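Local coordinates for succinylglutamate desuccinylase/aspartoacylase (Ruegeria sp. TM1040, PDB 3NA6), which probably hydrolyses the amide bond of an N-acylated amino acid, in the manner of the metal-dependent succinylglutamate desuccinylase/aspartoacylase family, at residues N92-R97 and Q124-Y129; L25-D30 and G35-P40; M194-V199 and L206-L211. All blocks are in the same frame, centred on the assembly; numbering follows the deposited sequence.

Contact 1: N92-R97 and Q124-Y129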
loop_
_atom_site.group_PDB
_atom_site.type_symbol
_atom_site.label_atom_id
_atom_site.label_comp_id
_atom_site.label_asym_id
_atom_site.label_seq_id
_atom_site.Cartn_x
_atom_site.Cartn_y
_atom_site.Cartn_z
ATOM N N ASN A 92 20.161 13.949 0.189
ATOM C CA ASN A 92 19.230 13.000 0.809
ATOM C C ASN A 92 19.066 11.857 -0.160
ATOM O O ASN A 92 18.054 11.748 -0.876
ATOM C CB ASN A 92 17.879 13.608 1.154
ATOM C CG ASN A 92 17.053 12.685 2.017
ATOM O OD1 ASN A 92 17.378 11.489 2.144
ATOM N ND2 ASN A 92 16.027 13.231 2.673
ATOM N N TYR A 93 20.063 10.992 -0.155
ATOM C CA TYR A 93 20.158 9.946 -1.138
ATOM C C TYR A 93 18.907 9.068 -1.193
ATOM O O TYR A 93 18.364 8.831 -2.274
ATOM C CB TYR A 93 21.446 9.145 -0.966
ATOM C CG TYR A 93 21.606 8.044 -2.004
ATOM C CD1 TYR A 93 21.635 8.331 -3.358
ATOM C CD2 TYR A 93 21.696 6.720 -1.618
ATOM C CE1 TYR A 93 21.777 7.334 -4.291
ATOM C CE2 TYR A 93 21.816 5.712 -2.549
ATOM C CZ TYR A 93 21.863 6.029 -3.876
ATOM O OH TYR A 93 21.991 5.022 -4.774
ATOM N N PRO A 94 18.404 8.635 -0.038
ATOM C CA PRO A 94 17.163 7.841 -0.093
ATOM C C PRO A 94 15.993 8.575 -0.730
ATOM O O PRO A 94 15.261 7.955 -1.532
ATOM C CB PRO A 94 16.912 7.491 1.379
ATOM C CG PRO A 94 18.312 7.478 1.970
ATOM C CD PRO A 94 18.955 8.668 1.329
ATOM N N ALA A 95 15.846 9.879 -0.454
ATOM C CA ALA A 95 14.774 10.663 -1.067
ATOM C C ALA A 95 15.019 10.707 -2.577
ATOM O O ALA A 95 14.100 10.508 -3.375
ATOM C CB ALA A 95 14.685 12.082 -0.505
ATOM N N PHE A 96 16.262 10.944 -2.969
ATOM C CA PHE A 96 16.585 10.953 -4.406
ATOM C C PHE A 96 16.233 9.624 -5.083
ATOM O O PHE A 96 15.608 9.603 -6.146
ATOM C CB PHE A 96 18.043 11.319 -4.660
ATOM C CG PHE A 96 18.454 11.107 -6.059
ATOM C CD1 PHE A 96 18.050 11.986 -7.035
ATOM C CD2 PHE A 96 19.199 9.998 -6.422
ATOM C CE1 PHE A 96 18.384 11.777 -8.349
ATOM C CE2 PHE A 96 19.556 9.796 -7.742
ATOM C CZ PHE A 96 19.137 10.693 -8.710
ATOM N N ARG A 97 16.598 8.511 -4.477
ATOM C CA ARG A 97 16.254 7.236 -5.079
ATOM C C ARG A 97 14.745 7.017 -5.223
ATOM O O ARG A 97 14.343 6.315 -6.120
ATOM C CB ARG A 97 16.877 6.066 -4.316
ATOM C CG ARG A 97 18.413 5.936 -4.505
ATOM C CD ARG A 97 18.923 5.917 -6.012
ATOM N NE ARG A 97 18.741 4.676 -6.786
ATOM C CZ ARG A 97 19.292 3.483 -6.509
ATOM N NH1 ARG A 97 20.044 3.280 -5.425
ATOM N NH2 ARG A 97 19.059 2.457 -7.317
ATOM N N GLN A 124 18.453 12.093 10.096
ATOM C CA GLN A 124 19.137 12.775 11.179
ATOM C C GLN A 124 20.617 12.425 11.246
ATOM O O GLN A 124 21.423 13.279 11.586
ATOM C CB GLN A 124 18.484 12.451 12.519
ATOM C CG GLN A 124 17.101 12.989 12.631
ATOM C CD GLN A 124 16.487 12.703 13.950
ATOM O OE1 GLN A 124 16.459 11.560 14.424
ATOM N NE2 GLN A 124 16.015 13.754 14.592
ATOM N N LYS A 125 20.947 11.164 10.984
ATOM C CA LYS A 125 22.348 10.681 10.932
ATOM C C LYS A 125 23.131 11.316 9.758
ATOM O O LYS A 125 24.283 11.723 9.928
ATOM C CB LYS A 125 22.395 9.151 10.845
ATOM C CG LYS A 125 21.931 8.432 12.158
ATOM C CD LYS A 125 21.670 6.964 11.886
ATOM C CE LYS A 125 21.865 6.075 13.069
ATOM N NZ LYS A 125 21.331 4.716 12.764
ATOM N N ILE A 126 22.482 11.476 8.602
ATOM C CA ILE A 126 23.050 12.248 7.494
ATOM C C ILE A 126 23.366 13.676 7.948
ATOM O O ILE A 126 24.494 14.163 7.780
ATOM C CB ILE A 126 22.145 12.243 6.231
ATOM C CG1 ILE A 126 21.999 10.822 5.681
ATOM C CG2 ILE A 126 22.706 13.117 5.143
ATOM C CD1 ILE A 126 20.955 10.672 4.507
ATOM N N ALA A 127 22.372 14.349 8.511
ATOM C CA ALA A 127 22.549 15.713 8.988
ATOM C C ALA A 127 23.684 15.816 10.005
ATOM O O ALA A 127 24.541 16.702 9.919
ATOM C CB ALA A 127 21.251 16.241 9.610
ATOM N N ASP A 128 23.713 14.895 10.947
ATOM C CA ASP A 128 24.747 14.910 11.972
ATOM C C ASP A 128 26.163 14.752 11.393
ATOM O O ASP A 128 27.116 15.351 11.883
ATOM C CB ASP A 128 24.493 13.818 13.017
ATOM C CG ASP A 128 25.577 13.768 14.057
ATOM O OD1 ASP A 128 25.539 14.600 15.001
ATOM O OD2 ASP A 128 26.482 12.934 13.892
ATOM N N TYR A 129 26.298 13.925 10.370
ATOM C CA TYR A 129 27.591 13.713 9.740
ATOM C C TYR A 129 28.040 14.984 9.022
ATOM O O TYR A 129 29.217 15.338 9.038
ATOM C CB TYR A 129 27.542 12.519 8.769
ATOM C CG TYR A 129 28.882 12.168 8.187
ATOM C CD1 TYR A 129 29.850 11.521 8.949
ATOM C CD2 TYR A 129 29.188 12.480 6.888
ATOM C CE1 TYR A 129 31.076 11.220 8.408
ATOM C CE2 TYR A 129 30.395 12.162 6.353
ATOM C CZ TYR A 129 31.331 11.557 7.105
ATOM O OH TYR A 129 32.535 11.266 6.538
#
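Asn92 and Ile126 mark the nearest backbone approach of the two segments, yet their CA atoms stay 7.7 Å apart, a gap bridged by side chains alone. The bridge is essentially one isoleucine. Ile126 extends its CG1 branch fully, with CD1 anti to CA (chi2 173°), and this methyl reaches the first turn of helix 93-97. There Ile126 CD1 meets Pro94 CD at 4.3 Å, a loose apolar touch, while Asn92 OD1 lies at a similar range from the same methyl. That amide oxygen is already engaged: it accepts a weak hydrogen bond from Ala95 N, 3.4 Å from Asn92 OD1, and so caps the start of the helix. Further along, Arg97 lays its CG over one face of the Tyr93 ring, 3.5 Å above the plane and offset toward the rim, and Arg97 NH1 gives Tyr93 OH a weak hydrogen bond. Strands 17-26 and 36-46 supply the common floor, Ile126 resting on Leu25 and Ile39 and Pro94 on Val37. Two helices side by side on one sheet, the shorter opened by an asparagine N-cap, are in keeping with the layered alpha/beta build of this catalytic domain.

Contact 2: L25-D30 and G35-P40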
loop_
_atom_site.group_PDB
_atom_site.type_symbol
_atom_site.label_atom_id
_atom_site.label_comp_id
_atom_site.label_asym_id
_atom_site.label_seq_id
_atom_site.Cartn_x
_atom_site.Cartn_y
_atom_site.Cartn_z
ATOM N N LEU A 25 26.354 4.431 5.479
ATOM C CA LEU A 25 25.535 4.653 6.667
ATOM C C LEU A 25 24.864 3.336 6.972
ATOM O O LEU A 25 24.001 2.903 6.211
ATOM C CB LEU A 25 24.515 5.744 6.350
ATOM C CG LEU A 25 23.351 6.048 7.274
ATOM C CD1 LEU A 25 23.866 6.211 8.666
ATOM C CD2 LEU A 25 22.683 7.314 6.715
ATOM N N PRO A 26 25.256 2.676 8.062
ATOM C CA PRO A 26 24.567 1.450 8.414
ATOM C C PRO A 26 23.068 1.633 8.559
ATOM O O PRO A 26 22.621 2.577 9.159
ATOM C CB PRO A 26 25.200 1.055 9.748
ATOM C CG PRO A 26 26.534 1.734 9.763
ATOM C CD PRO A 26 26.278 3.037 9.058
ATOM N N TYR A 27 22.299 0.706 8.009
ATOM C CA TYR A 27 20.825 0.791 8.019
ATOM C C TYR A 27 20.262 -0.632 8.035
ATOM O O TYR A 27 20.165 -1.296 6.995
ATOM C CB TYR A 27 20.330 1.619 6.815
ATOM C CG TYR A 27 18.837 1.616 6.582
ATOM C CD1 TYR A 27 17.946 1.698 7.644
ATOM C CD2 TYR A 27 18.320 1.566 5.285
ATOM C CE1 TYR A 27 16.583 1.669 7.433
ATOM C CE2 TYR A 27 16.951 1.542 5.058
ATOM C CZ TYR A 27 16.087 1.585 6.143
ATOM O OH TYR A 27 14.726 1.555 5.941
ATOM N N SER A 28 19.972 -1.111 9.245
ATOM C CA SER A 28 19.407 -2.424 9.439
ATOM C C SER A 28 17.878 -2.359 9.320
ATOM O O SER A 28 17.258 -1.549 9.970
ATOM C CB SER A 28 19.804 -2.925 10.812
ATOM O OG SER A 28 19.200 -4.169 11.047
ATOM N N ARG A 29 17.268 -3.195 8.498
ATOM C CA ARG A 29 15.804 -3.175 8.356
ATOM C C ARG A 29 15.294 -4.519 7.850
ATOM O O ARG A 29 16.115 -5.405 7.600
ATOM C CB ARG A 29 15.350 -2.022 7.460
ATOM C CG ARG A 29 15.655 -2.184 5.951
ATOM C CD ARG A 29 17.094 -1.889 5.583
ATOM N NE ARG A 29 17.266 -1.926 4.125
ATOM C CZ ARG A 29 18.414 -1.749 3.483
ATOM N NH1 ARG A 29 19.533 -1.504 4.131
ATOM N NH2 ARG A 29 18.435 -1.811 2.171
ATOM N N ASP A 30 13.965 -4.685 7.718
ATOM C CA ASP A 30 13.383 -6.008 7.426
ATOM C C ASP A 30 14.030 -6.653 6.191
ATOM O O ASP A 30 14.327 -7.830 6.219
ATOM C CB ASP A 30 11.881 -5.919 7.166
ATOM C CG ASP A 30 11.059 -5.605 8.424
ATOM O OD1 ASP A 30 11.564 -5.690 9.554
ATOM O OD2 ASP A 30 9.880 -5.263 8.247
ATOM N N GLY A 35 22.461 -4.149 6.429
ATOM C CA GLY A 35 22.512 -3.288 5.237
ATOM C C GLY A 35 23.012 -1.883 5.520
ATOM O O GLY A 35 23.342 -1.552 6.670
ATOM N N SER A 36 23.075 -1.082 4.453
ATOM C CA SER A 36 23.602 0.279 4.473
ATOM C C SER A 36 22.912 1.165 3.431
ATOM O O SER A 36 22.358 0.689 2.433
ATOM C CB SER A 36 25.117 0.299 4.162
ATOM O OG SER A 36 25.784 -0.820 4.714
ATOM N N VAL A 37 22.953 2.460 3.675
ATOM C CA VAL A 37 22.688 3.447 2.637
ATOM C C VAL A 37 24.062 3.874 2.156
ATOM O O VAL A 37 24.852 4.320 2.946
ATOM C CB VAL A 37 21.924 4.633 3.178
ATOM C CG1 VAL A 37 21.709 5.690 2.061
ATOM C CG2 VAL A 37 20.583 4.178 3.729
HETATM N N MSE A 38 24.336 3.690 0.873
HETATM C CA MSE A 38 25.618 4.008 0.269
HETATM C C MSE A 38 25.534 5.357 -0.466
HETATM O O MSE A 38 25.186 5.415 -1.635
HETATM C CB MSE A 38 26.020 2.879 -0.698
HETATM C CG MSE A 38 26.101 1.518 -0.026
HETATM SE SE MSE A 38 27.688 1.375 1.123
HETATM C CE MSE A 38 28.926 0.764 -0.263
ATOM N N ILE A 39 25.859 6.450 0.226
ATOM C CA ILE A 39 25.664 7.789 -0.359
ATOM C C ILE A 39 26.840 8.147 -1.297
ATOM O O ILE A 39 27.954 8.227 -0.834
ATOM C CB ILE A 39 25.573 8.857 0.738
ATOM C CG1 ILE A 39 24.468 8.508 1.722
ATOM C CG2 ILE A 39 25.317 10.248 0.125
ATOM C CD1 ILE A 39 24.313 9.535 2.834
ATOM N N PRO A 40 26.597 8.402 -2.603
ATOM C CA PRO A 40 27.752 8.661 -3.473
ATOM C C PRO A 40 28.467 9.929 -3.091
ATOM O O PRO A 40 27.832 10.904 -2.699
ATOM C CB PRO A 40 27.126 8.795 -4.856
ATOM C CG PRO A 40 25.936 7.887 -4.760
ATOM C CD PRO A 40 25.379 8.268 -3.409
HETATM O O HOH W 1 21.807 -2.315 2.083
#
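Tyr27 and Val37 meet across the end of a beta hairpin at a slant, Tyr27 CD2 lying 3.8 Å from Val37 CG2. The tyrosine ring has a second neighbour in Arg29, whose CD sits 3.5 Å above one face of the Tyr27 ring, displaced toward its rim. A bend at chi2 (-78°) turns the arginine chain back toward the hairpin, and its guanidinium group takes the Tyr27 carbonyl edge-on: Arg29 NH1 donates to Tyr27 O at 2.9 Å, with the oxygen almost exactly in the guanidinium plane. Gly35, having no side chain, lets Arg29 NH1 come within 3.6 Å of Gly35 CA, and a water accepts from both Arg29 NH1 and Ser36 N. Arg29 NE, further back in the group, forms a salt bridge with Asp31. Deeper in the hairpin, Leu25 and Val37 are an antiparallel hydrogen-bonded pair with side chains on the same face; Val37 N to Leu25 O is 2.8 Å. Tyr27 N also donates to Gly35 O, from well above the carbonyl plane. On another side, Ser36 OG bonds to Gly320 O of a third subunit. Where the strands part, Tyr27 O and Gly35 O lie only 3.2 Å apart, and the arginine's positive charge, bound to one of these acceptors, probably eases their mutual repulsion.

Contact 3: M194-V199 and L206-L211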
loop_
_atom_site.group_PDB
_atom_site.type_symbol
_atom_site.label_atom_id
_atom_site.label_comp_id
_atom_site.label_asym_id
_atom_site.label_seq_id
_atom_site.Cartn_x
_atom_site.Cartn_y
_atom_site.Cartn_z
HETATM N N MSE A 194 17.527 24.406 9.506
HETATM C CA MSE A 194 17.936 24.404 8.123
HETATM C C MSE A 194 19.450 24.237 7.918
HETATM O O MSE A 194 20.280 24.662 8.734
HETATM C CB MSE A 194 17.421 25.648 7.419
HETATM C CG MSE A 194 15.939 25.521 7.010
HETATM SE SE MSE A 194 15.450 27.121 6.092
HETATM C CE MSE A 194 16.046 26.708 4.332
ATOM N N TYR A 195 19.780 23.571 6.819
ATOM C CA TYR A 195 21.139 23.420 6.371
ATOM C C TYR A 195 21.807 24.771 6.213
ATOM O O TYR A 195 22.911 24.952 6.678
ATOM C CB TYR A 195 21.186 22.669 5.053
ATOM C CG TYR A 195 22.588 22.341 4.621
ATOM C CD1 TYR A 195 23.417 21.567 5.405
ATOM C CD2 TYR A 195 23.078 22.797 3.410
ATOM C CE1 TYR A 195 24.705 21.256 4.988
ATOM C CE2 TYR A 195 24.352 22.501 3.004
ATOM C CZ TYR A 195 25.153 21.724 3.780
ATOM O OH TYR A 195 26.426 21.448 3.337
ATOM N N ASP A 196 21.129 25.717 5.582
ATOM C CA ASP A 196 21.698 27.047 5.384
ATOM C C ASP A 196 22.154 27.647 6.705
ATOM O O ASP A 196 23.223 28.237 6.782
ATOM C CB ASP A 196 20.696 28.007 4.756
ATOM C CG ASP A 196 20.187 27.552 3.374
ATOM O OD1 ASP A 196 20.866 26.773 2.662
ATOM O OD2 ASP A 196 19.087 28.009 3.001
ATOM N N THR A 197 21.324 27.515 7.731
ATOM C CA THR A 197 21.674 28.008 9.072
ATOM C C THR A 197 22.909 27.297 9.653
ATOM O O THR A 197 23.785 27.933 10.225
ATOM C CB THR A 197 20.443 27.936 9.982
ATOM O OG1 THR A 197 19.353 28.560 9.296
ATOM C CG2 THR A 197 20.663 28.626 11.328
ATOM N N ALA A 198 22.996 25.988 9.468
ATOM C CA ALA A 198 24.142 25.217 9.922
ATOM C C ALA A 198 25.454 25.795 9.354
ATOM O O ALA A 198 26.446 25.923 10.074
ATOM C CB ALA A 198 23.990 23.740 9.503
ATOM N N VAL A 199 25.437 26.152 8.073
ATOM C CA VAL A 199 26.620 26.715 7.419
ATOM C C VAL A 199 26.905 28.134 7.902
ATOM O O VAL A 199 27.999 28.432 8.384
ATOM C CB VAL A 199 26.471 26.712 5.900
ATOM C CG1 VAL A 199 27.746 27.280 5.240
ATOM C CG2 VAL A 199 26.143 25.291 5.420
ATOM N N LEU A 206 27.542 30.582 2.288
ATOM C CA LEU A 206 26.621 29.633 1.733
ATOM C C LEU A 206 26.071 30.226 0.431
ATOM O O LEU A 206 25.688 31.398 0.402
ATOM C CB LEU A 206 25.453 29.343 2.692
ATOM C CG LEU A 206 24.344 28.564 1.952
ATOM C CD1 LEU A 206 24.489 27.048 2.172
ATOM C CD2 LEU A 206 22.977 29.103 2.287
ATOM N N VAL A 207 26.041 29.407 -0.624
ATOM C CA VAL A 207 25.422 29.761 -1.915
ATOM C C VAL A 207 24.240 28.822 -2.082
ATOM O O VAL A 207 24.364 27.601 -1.894
ATOM C CB VAL A 207 26.464 29.582 -3.061
ATOM C CG1 VAL A 207 25.810 29.517 -4.428
ATOM C CG2 VAL A 207 27.496 30.680 -2.971
ATOM N N THR A 208 23.068 29.378 -2.323
ATOM C CA THR A 208 21.881 28.566 -2.494
ATOM C C THR A 208 21.081 29.058 -3.690
ATOM O O THR A 208 21.278 30.176 -4.178
ATOM C CB THR A 208 21.030 28.440 -1.200
ATOM O OG1 THR A 208 20.023 27.428 -1.374
ATOM C CG2 THR A 208 20.376 29.765 -0.795
ATOM N N THR A 209 20.209 28.192 -4.189
ATOM C CA THR A 209 19.418 28.483 -5.373
ATOM C C THR A 209 17.948 28.026 -5.298
ATOM O O THR A 209 17.531 27.233 -4.414
ATOM C CB THR A 209 19.985 27.710 -6.545
ATOM O OG1 THR A 209 19.714 26.321 -6.342
ATOM C CG2 THR A 209 21.475 27.883 -6.699
ATOM N N GLU A 210 17.179 28.496 -6.270
ATOM C CA GLU A 210 15.943 27.821 -6.714
ATOM C C GLU A 210 15.971 27.881 -8.231
ATOM O O GLU A 210 15.756 28.945 -8.777
ATOM C CB GLU A 210 14.686 28.539 -6.201
ATOM C CG GLU A 210 14.440 28.421 -4.692
ATOM C CD GLU A 210 13.941 27.049 -4.262
ATOM O OE1 GLU A 210 13.800 26.162 -5.121
ATOM O OE2 GLU A 210 13.673 26.863 -3.064
ATOM N N LEU A 211 16.274 26.775 -8.916
ATOM C CA LEU A 211 16.574 26.851 -10.354
ATOM C C LEU A 211 15.486 26.351 -11.297
ATOM O O LEU A 211 15.721 26.240 -12.497
ATOM C CB LEU A 211 17.876 26.126 -10.678
ATOM C CG LEU A 211 19.129 26.690 -10.011
ATOM C CD1 LEU A 211 20.320 25.811 -10.403
ATOM C CD2 LEU A 211 19.325 28.155 -10.352
HETATM O O HOH W 2 20.146 25.466 0.743
#
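Thr208 OG1, facing Asp196 across the contact, has two polar partners: it hydrogen-bonds to the carbonyl oxygen of Asp143 on the neighbouring strand, and a water lies 2.9 Å from Thr208 OG1. The same water lies against Asp196 OD1, although their modelled separation is too short for that second link to be more than doubtful. Direct approach of the two side chains stops at 4.2 Å, between Asp196 OD1 and Thr208 OG1. Leu206 crosses Asp196 at about a right angle and presses CD2 against the carboxylate group, Leu206 CD2 lying 3.2 Å from Asp196 OD1, a carbon-oxygen contact and no hydrogen bond. Its other branch goes to the next helical turn, Leu206 CD1 meeting Val199 CG2 at 4.0 Å. The leucine's chi2 of 95° departs from a staggered value, which may reflect strain or an uncertain fit. Helix 195-200 and strand 205-210 follow one another in the chain through a short turn, run nearly antiparallel (163°) and pack with axes 9.2 Å apart: a helix laid on the central mixed sheet of an alpha/beta domain. With an alanine at Leu206, both methyl branches would be gone, which would probably open a gap between helix and strand and leave Val199 and Asp196 without their apolar neighbour. Val199 CG2 also sits over a face of the Tyr195 ring, one turn earlier. On the strand, the Thr208 side chain touches residues, His145 possibly among them, that may form a metal site, vacant here and unconfirmed.

How the contacts relate
Along the chain the contacts come in series, contact 2 first, then contact 1, then contact 3. Contacts 1 and 2 adjoin, their centres 11 Å apart: helices 93-97 and 122-134 lie on the hairpin of strands 17-26 and 36-46, where Ile126 CG1 touches Leu25 CD2 at 3.7 Å and the Tyr93 ring packs along strand 36-46. Contact 3 stands apart, its centre about 16 Å from that of contact 1 and 26 Å from that of contact 2. The same mixed sheet nevertheless ties contacts 2 and 3 together. Contacts 1 and 2 border other subunits and contact 3 none, so one sheet appears to reach from a subunit interface to the neighbourhood of a possible metal site.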